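Local coordinates for ABC-type transport system, molybdenum-specific extracellular solute-binding protein (Clostridium difficile, PDB 4KD5) that probably binds molybdate or tungstate outside the cell as the solute-binding component of an ABC-type molybdenum transport system, at residues S43-E51 and F59-L70; K86-S94 and D163-T172. All blocks are in the same frame, centred on the assembly; numbering follows the deposited sequence.

Contact 1 of 2, residues S43-E51 and F59-L70. With SBT (2-butanol), chain G.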
# COMPACT_ATOMS: atom_id res chain seq x y z
N SER A 43 -10.36 -23.49 11.98
CA SER A 43 -9.28 -22.56 12.30
C SER A 43 -7.94 -23.24 12.57
O SER A 43 -6.90 -22.76 12.11
CB SER A 43 -9.67 -21.69 13.49
OG SER A 43 -10.89 -21.01 13.23
N GLY A 44 -7.96 -24.34 13.30
CA GLY A 44 -6.75 -25.07 13.62
C GLY A 44 -6.02 -25.62 12.41
O GLY A 44 -4.79 -25.58 12.34
N SER A 45 -6.77 -26.15 11.44
CA SER A 45 -6.19 -26.70 10.23
C SER A 45 -5.72 -25.60 9.29
O SER A 45 -4.70 -25.73 8.61
CB SER A 45 -7.21 -27.60 9.51
OG SER A 45 -7.67 -28.61 10.38
N LEU A 46 -6.48 -24.51 9.25
CA LEU A 46 -6.10 -23.32 8.50
C LEU A 46 -4.76 -22.78 9.02
O LEU A 46 -3.93 -22.32 8.25
CB LEU A 46 -7.19 -22.25 8.61
CG LEU A 46 -8.56 -22.63 8.06
CD1 LEU A 46 -9.59 -21.54 8.33
CD2 LEU A 46 -8.48 -22.92 6.58
N GLN A 47 -4.57 -22.86 10.34
CA GLN A 47 -3.31 -22.48 10.97
C GLN A 47 -2.16 -23.33 10.44
O GLN A 47 -1.09 -22.81 10.13
CB GLN A 47 -3.42 -22.63 12.49
CG GLN A 47 -2.10 -22.50 13.24
CD GLN A 47 -2.19 -23.00 14.67
OE1 GLN A 47 -3.27 -23.05 15.26
NE2 GLN A 47 -1.04 -23.36 15.24
N GLN A 48 -2.40 -24.64 10.34
CA GLN A 48 -1.39 -25.59 9.87
C GLN A 48 -0.93 -25.29 8.44
O GLN A 48 0.26 -25.37 8.14
CB GLN A 48 -1.92 -27.02 9.98
CG GLN A 48 -2.16 -27.48 11.41
CD GLN A 48 -3.30 -28.47 11.53
OE1 GLN A 48 -3.87 -28.65 12.61
NE2 GLN A 48 -3.65 -29.12 10.42
N GLN A 49 -1.87 -24.95 7.57
CA GLN A 49 -1.54 -24.61 6.18
C GLN A 49 -0.65 -23.38 6.09
O GLN A 49 0.32 -23.36 5.34
CB GLN A 49 -2.82 -24.40 5.36
CG GLN A 49 -3.58 -25.68 5.06
CD GLN A 49 -2.74 -26.70 4.32
OE1 GLN A 49 -2.27 -26.45 3.21
NE2 GLN A 49 -2.54 -27.86 4.94
N ILE A 50 -0.99 -22.35 6.86
CA ILE A 50 -0.18 -21.14 6.94
C ILE A 50 1.22 -21.49 7.47
O ILE A 50 2.22 -20.91 7.05
CB ILE A 50 -0.86 -20.08 7.83
CG1 ILE A 50 -2.20 -19.67 7.22
CG2 ILE A 50 0.02 -18.86 8.00
CD1 ILE A 50 -2.98 -18.68 8.06
N GLU A 51 1.27 -22.45 8.39
CA GLU A 51 2.54 -22.92 8.95
C GLU A 51 3.35 -23.72 7.93
O GLU A 51 4.57 -23.77 8.01
CB GLU A 51 2.31 -23.75 10.22
CG GLU A 51 1.87 -22.95 11.44
CD GLU A 51 1.38 -23.83 12.58
OE1 GLU A 51 0.70 -24.84 12.31
OE2 GLU A 51 1.68 -23.51 13.75
N PHE A 59 -6.19 -13.85 7.18
CA PHE A 59 -6.77 -14.97 7.93
C PHE A 59 -7.74 -14.45 8.99
O PHE A 59 -7.40 -13.58 9.79
CB PHE A 59 -5.65 -15.80 8.56
CG PHE A 59 -6.14 -16.92 9.43
CD1 PHE A 59 -7.24 -17.69 9.06
CD2 PHE A 59 -5.47 -17.24 10.60
CE1 PHE A 59 -7.67 -18.73 9.86
CE2 PHE A 59 -5.90 -18.28 11.41
CZ PHE A 59 -7.00 -19.02 11.04
N ILE A 60 -8.97 -14.97 8.97
CA ILE A 60 -9.97 -14.65 9.97
C ILE A 60 -10.26 -15.90 10.79
O ILE A 60 -10.71 -16.92 10.25
CB ILE A 60 -11.27 -14.15 9.33
CG1 ILE A 60 -10.97 -13.15 8.21
CG2 ILE A 60 -12.18 -13.52 10.38
CD1 ILE A 60 -12.21 -12.65 7.49
N SER A 61 -10.02 -15.83 12.10
CA SER A 61 -10.12 -17.01 12.95
C SER A 61 -11.37 -17.03 13.82
O SER A 61 -12.03 -16.01 13.99
CB SER A 61 -8.88 -17.12 13.83
OG SER A 61 -8.55 -18.47 14.04
N ALA A 62 -11.67 -18.19 14.39
CA ALA A 62 -12.82 -18.35 15.29
C ALA A 62 -12.42 -18.04 16.72
O ALA A 62 -13.26 -17.68 17.55
CB ALA A 62 -13.38 -19.76 15.19
N GLY A 63 -11.13 -18.19 17.02
CA GLY A 63 -10.62 -17.96 18.36
C GLY A 63 -9.24 -17.34 18.36
O GLY A 63 -8.61 -17.20 17.31
N GLN A 64 -8.76 -16.98 19.55
CA GLN A 64 -7.47 -16.31 19.69
C GLN A 64 -6.29 -17.27 19.79
O GLN A 64 -5.14 -16.87 19.61
CB GLN A 64 -7.48 -15.38 20.91
CG GLN A 64 -8.48 -14.23 20.85
CD GLN A 64 -7.98 -13.02 20.09
OE1 GLN A 64 -8.64 -11.98 20.05
NE2 GLN A 64 -6.80 -13.13 19.47
N LYS A 65 -6.58 -18.54 20.09
CA LYS A 65 -5.55 -19.56 20.29
C LYS A 65 -4.63 -19.73 19.09
O LYS A 65 -3.41 -19.75 19.22
CB LYS A 65 -6.22 -20.90 20.64
CG LYS A 65 -5.32 -21.89 21.37
CD LYS A 65 -4.61 -22.86 20.41
CE LYS A 65 -3.53 -23.65 21.14
NZ LYS A 65 -2.92 -24.73 20.31
N GLN A 66 -5.22 -19.83 17.90
CA GLN A 66 -4.45 -20.06 16.68
C GLN A 66 -3.64 -18.85 16.22
O GLN A 66 -2.60 -19.00 15.58
CB GLN A 66 -5.38 -20.55 15.57
CG GLN A 66 -6.84 -20.22 15.80
CD GLN A 66 -7.57 -21.28 16.58
OE1 GLN A 66 -8.48 -20.98 17.36
NE2 GLN A 66 -7.20 -22.54 16.37
N MSE A 67 -4.12 -17.65 16.54
CA MSE A 67 -3.39 -16.42 16.21
C MSE A 67 -2.12 -16.32 17.05
O MSE A 67 -1.07 -15.90 16.55
CB MSE A 67 -4.28 -15.20 16.45
CG MSE A 67 -5.36 -15.01 15.41
SE MSE A 67 -4.62 -14.51 13.67
CE MSE A 67 -6.27 -14.49 12.63
N LYS A 68 -2.21 -16.71 18.31
CA LYS A 68 -1.08 -16.66 19.23
C LYS A 68 0.09 -17.53 18.78
O LYS A 68 1.25 -17.11 18.85
CB LYS A 68 -1.51 -17.02 20.65
CG LYS A 68 -2.02 -15.83 21.46
CD LYS A 68 -2.72 -16.26 22.74
CE LYS A 68 -3.26 -15.06 23.50
NZ LYS A 68 -4.01 -15.45 24.73
N VAL A 69 -0.22 -18.74 18.32
CA VAL A 69 0.81 -19.65 17.81
C VAL A 69 1.46 -19.04 16.57
O VAL A 69 2.68 -18.93 16.50
CB VAL A 69 0.22 -21.01 17.44
CG1 VAL A 69 1.32 -21.94 16.96
CG2 VAL A 69 -0.50 -21.62 18.63
N LEU A 70 0.63 -18.66 15.60
CA LEU A 70 1.10 -18.05 14.36
C LEU A 70 2.00 -16.84 14.61
O LEU A 70 2.99 -16.65 13.90
CB LEU A 70 -0.08 -17.66 13.47
CG LEU A 70 -0.83 -18.83 12.83
CD1 LEU A 70 -2.03 -18.36 12.03
CD2 LEU A 70 0.12 -19.62 11.94
C1 SBT G . -8.65 -17.80 23.66
C2 SBT G . -9.62 -18.09 22.53
C3 SBT G . -9.49 -19.53 22.05
C4 SBT G . -10.77 -20.01 21.41
OH SBT G . -10.94 -17.88 23.02
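S43 and A62 meet through a single directional bond: the backbone N-H of A62 points at S43 OG, 3.1 Å from A62 N. The hydroxyl lies beside its own backbone N, at the first turn of helix 43-52, while S43 CB packs against S61 OG and the amide carbon of Q66. Deeper down, the F59 ring takes L46 CD1 at its edge, 3.7 Å from F59 CE1, and I50 CD1 comes obliquely to F59 CD2. L70 closes this apolar patch, its CD2 lying 4.0 Å from I50 CG2 and also touching the aliphatic CG atoms of Q47 and E51.

Q47 reaches toward helix 65-72 with CG anti to the backbone N (chi1 170°) and the chain extended beyond it. The side chain crosses those of Q66 and V69 at about a right angle, the two amide planes 66° apart, with OE1 beside Q66 CB and NE2 only 3.2 Å from V69 CG1. A bond within the helix helps to hold that orientation: Q47 NE2 donates almost straight to E51 OE2 (3.1 Å), in the amide plane but well above the carboxylate plane; E73 is a close like charge to E51. The two helix segments run nearly parallel, 15° apart with axes 9.8 Å from each other, and A13 of strand 6-13 touches both S43 and A62. Past A62, G63, Q64 and K65 pack against 2-butanol. With S43 a predicted molybdate ligand, its bond to A62 is consistent with the hydroxyl being held at the binding site, while the apolar layer behind joins helix 43-52 to strand 58-60 and helix 65-72.

Contact 2 of 2, residues K86-S94 and D163-T172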
# COMPACT_ATOMS: atom_id res chain seq x y z
N LYS A 86 -17.33 -9.96 17.14
CA LYS A 86 -17.53 -10.91 18.21
C LYS A 86 -18.96 -11.41 18.15
O LYS A 86 -19.83 -10.77 17.55
CB LYS A 86 -17.23 -10.27 19.57
CG LYS A 86 -18.16 -9.12 19.93
CD LYS A 86 -17.76 -8.44 21.25
CE LYS A 86 -16.47 -8.99 21.85
NZ LYS A 86 -15.24 -8.33 21.31
N ASN A 87 -19.21 -12.57 18.75
CA ASN A 87 -20.57 -13.10 18.77
C ASN A 87 -21.18 -12.93 20.15
O ASN A 87 -20.49 -12.60 21.11
CB ASN A 87 -20.57 -14.58 18.37
CG ASN A 87 -21.59 -14.88 17.29
OD1 ASN A 87 -22.68 -14.31 17.28
ND2 ASN A 87 -21.24 -15.77 16.38
N ASP A 88 -22.49 -13.15 20.24
CA ASP A 88 -23.17 -13.13 21.52
C ASP A 88 -23.81 -14.48 21.80
O ASP A 88 -24.33 -15.12 20.89
CB ASP A 88 -24.23 -12.02 21.57
CG ASP A 88 -23.72 -10.77 22.26
OD1 ASP A 88 -22.89 -10.89 23.17
OD2 ASP A 88 -24.16 -9.66 21.88
N LEU A 89 -23.76 -14.91 23.06
CA LEU A 89 -24.42 -16.14 23.47
C LEU A 89 -25.84 -15.77 23.87
O LEU A 89 -26.04 -14.96 24.78
CB LEU A 89 -23.71 -16.78 24.65
CG LEU A 89 -23.62 -18.30 24.78
CD1 LEU A 89 -24.07 -18.75 26.15
CD2 LEU A 89 -24.44 -19.01 23.72
N VAL A 90 -26.83 -16.33 23.18
CA VAL A 90 -28.22 -15.95 23.43
C VAL A 90 -29.10 -17.11 23.88
O VAL A 90 -28.78 -18.28 23.64
CB VAL A 90 -28.85 -15.25 22.20
CG1 VAL A 90 -28.10 -13.98 21.87
CG2 VAL A 90 -28.86 -16.19 21.00
N LEU A 91 -30.20 -16.76 24.54
CA LEU A 91 -31.20 -17.73 24.96
C LEU A 91 -32.37 -17.71 23.97
O LEU A 91 -33.00 -16.67 23.76
CB LEU A 91 -31.70 -17.39 26.36
CG LEU A 91 -32.80 -18.28 26.97
CD1 LEU A 91 -32.31 -19.70 27.17
CD2 LEU A 91 -33.31 -17.70 28.28
N ILE A 92 -32.66 -18.85 23.37
CA ILE A 92 -33.75 -18.93 22.39
C ILE A 92 -34.91 -19.81 22.85
O ILE A 92 -34.76 -20.66 23.74
CB ILE A 92 -33.26 -19.44 21.03
CG1 ILE A 92 -32.66 -20.84 21.17
CG2 ILE A 92 -32.25 -18.47 20.41
CD1 ILE A 92 -32.40 -21.52 19.85
N SER A 93 -36.07 -19.61 22.22
CA SER A 93 -37.24 -20.45 22.42
C SER A 93 -38.00 -20.50 21.10
O SER A 93 -37.57 -19.90 20.12
CB SER A 93 -38.12 -19.90 23.54
OG SER A 93 -38.59 -18.61 23.22
N SER A 94 -39.12 -21.21 21.06
CA SER A 94 -39.96 -21.18 19.87
C SER A 94 -40.60 -19.80 19.77
O SER A 94 -40.65 -19.06 20.75
CB SER A 94 -41.02 -22.28 19.92
OG SER A 94 -41.97 -22.03 20.93
N ASP A 163 -37.54 -26.67 25.71
CA ASP A 163 -38.26 -25.42 25.93
C ASP A 163 -37.42 -24.22 25.52
O ASP A 163 -37.89 -23.32 24.83
CB ASP A 163 -38.68 -25.30 27.40
CG ASP A 163 -39.50 -26.49 27.87
OD1 ASP A 163 -40.33 -26.99 27.08
OD2 ASP A 163 -39.31 -26.92 29.02
N VAL A 164 -36.16 -24.21 25.96
CA VAL A 164 -35.23 -23.15 25.59
C VAL A 164 -33.90 -23.72 25.11
O VAL A 164 -33.66 -24.93 25.19
CB VAL A 164 -34.95 -22.18 26.75
CG1 VAL A 164 -36.24 -21.59 27.26
CG2 VAL A 164 -34.23 -22.90 27.88
N GLY A 165 -33.03 -22.84 24.61
CA GLY A 165 -31.72 -23.25 24.13
C GLY A 165 -30.67 -22.16 24.24
O GLY A 165 -31.00 -20.98 24.38
N PHE A 166 -29.41 -22.56 24.18
CA PHE A 166 -28.30 -21.61 24.16
C PHE A 166 -27.57 -21.69 22.83
O PHE A 166 -27.19 -22.77 22.38
CB PHE A 166 -27.33 -21.86 25.32
CG PHE A 166 -27.79 -21.26 26.62
CD1 PHE A 166 -27.52 -19.94 26.92
CD2 PHE A 166 -28.49 -22.03 27.54
CE1 PHE A 166 -27.94 -19.38 28.11
CE2 PHE A 166 -28.91 -21.47 28.74
CZ PHE A 166 -28.64 -20.15 29.03
N VAL A 167 -27.38 -20.54 22.20
CA VAL A 167 -26.92 -20.50 20.82
C VAL A 167 -26.27 -19.14 20.52
O VAL A 167 -26.49 -18.19 21.27
CB VAL A 167 -28.11 -20.80 19.88
CG1 VAL A 167 -28.61 -19.54 19.21
CG2 VAL A 167 -27.75 -21.85 18.86
N TYR A 168 -25.46 -19.05 19.47
CA TYR A 168 -24.92 -17.75 19.06
C TYR A 168 -26.01 -16.93 18.38
O TYR A 168 -26.91 -17.48 17.76
CB TYR A 168 -23.74 -17.92 18.10
CG TYR A 168 -22.48 -18.46 18.74
CD1 TYR A 168 -22.30 -18.42 20.11
CD2 TYR A 168 -21.46 -18.99 17.96
CE1 TYR A 168 -21.14 -18.90 20.69
CE2 TYR A 168 -20.30 -19.47 18.53
CZ TYR A 168 -20.15 -19.42 19.90
OH TYR A 168 -19.01 -19.90 20.48
N PHE A 169 -25.93 -15.60 18.47
CA PHE A 169 -26.93 -14.77 17.82
C PHE A 169 -26.91 -14.95 16.31
O PHE A 169 -27.94 -14.91 15.66
CB PHE A 169 -26.73 -13.30 18.17
CG PHE A 169 -27.87 -12.42 17.77
CD1 PHE A 169 -29.14 -12.62 18.31
CD2 PHE A 169 -27.70 -11.40 16.85
CE1 PHE A 169 -30.20 -11.82 17.95
CE2 PHE A 169 -28.76 -10.59 16.48
CZ PHE A 169 -30.01 -10.80 17.03
N SER A 170 -25.71 -15.17 15.76
CA SER A 170 -25.55 -15.35 14.32
C SER A 170 -26.21 -16.62 13.81
O SER A 170 -26.49 -16.75 12.61
CB SER A 170 -24.07 -15.32 13.93
OG SER A 170 -23.33 -16.31 14.61
N ASP A 171 -26.47 -17.57 14.71
CA ASP A 171 -27.16 -18.80 14.35
C ASP A 171 -28.68 -18.60 14.32
O ASP A 171 -29.42 -19.50 13.93
CB ASP A 171 -26.82 -19.91 15.35
CG ASP A 171 -25.35 -20.28 15.34
OD1 ASP A 171 -24.74 -20.33 14.25
OD2 ASP A 171 -24.80 -20.54 16.43
N THR A 172 -29.12 -17.41 14.73
CA THR A 172 -30.56 -17.12 14.81
C THR A 172 -31.09 -16.32 13.63
O THR A 172 -32.30 -16.32 13.39
CB THR A 172 -30.91 -16.35 16.10
OG1 THR A 172 -30.48 -14.99 15.99
CG2 THR A 172 -30.26 -17.00 17.31
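V90 and V167 exchange two backbone hydrogen bonds, the centre of an antiparallel pairing between strands 82-94 and 164-168. V90 N reaches V167 O at 2.7 Å, and the return bond from V167 N to V90 O measures 3.0 Å. I92 and G165 form the next hydrogen-bonded pair, 2.9 Å from I92 N to G165 O, with G165 N bonded in turn to I92 O. The intervening non-hydrogen-bonded pairs bring alpha carbons to carbonyls, as at F166 CA, 3.4 Å from V90 O. The backbone groups of L89 and L91 that face away from this partner are taken up on the other side of the strand, L89 bonding with T184 and L91 with V181 and E182.

Beyond L89 and Y168 one more backbone bond, F169 N to D88 O, continues the pairing, and then the N87 side chain takes over. N87 ND2 gives a straight bond to S170 OG (2.8 Å), in its own amide plane; the same nitrogen also bonds to Y194 OH. N87 OD1 receives D88 N and, weakly, S170 N. The N87 amide thereby links the strand to the 3-10 turn 169-171, with N87 CB over one face of the Y168 ring. F169 O serves both T172 N and T172 OG1, tying off that turn.

On the L89, L91, F166 and Y168 face, L91 CD1 sits over the F166 ring in a CH-pi contact, 4.3 Å from its centroid, placed there by a CG anti to the backbone N (chi1 178°). V90 and I92 meet V167 on the other face. Y168, a predicted molybdate ligand, packs against P122 and Y126. Helix 122-133 packs on L89, F166 and Y168, helix 150-159 lies against I92 and V167, and strand 178-183 pairs with the far edge of strand 82-94.

In the fold
Contact 1 is local and partly buried, joining helix 43-52 to the strand and helix that follow it; contact 2 is buried and brings together segments 69 residues apart. Their centres lie about 25 Å from each other on opposite sides of the chain's centre, yet both reach the same mixed sheet, and helix 65-72 leads along the chain to strand 82-94. The chemistry follows the setting: contact 1 relies on side-chain packing with one cross-segment hydrogen bond, whereas contact 2 is built chiefly on backbone pairing. Each contributes one predicted molybdate ligand, S43 or Y168, consistent with a site between two lobes, as in periplasmic-binding-protein folds.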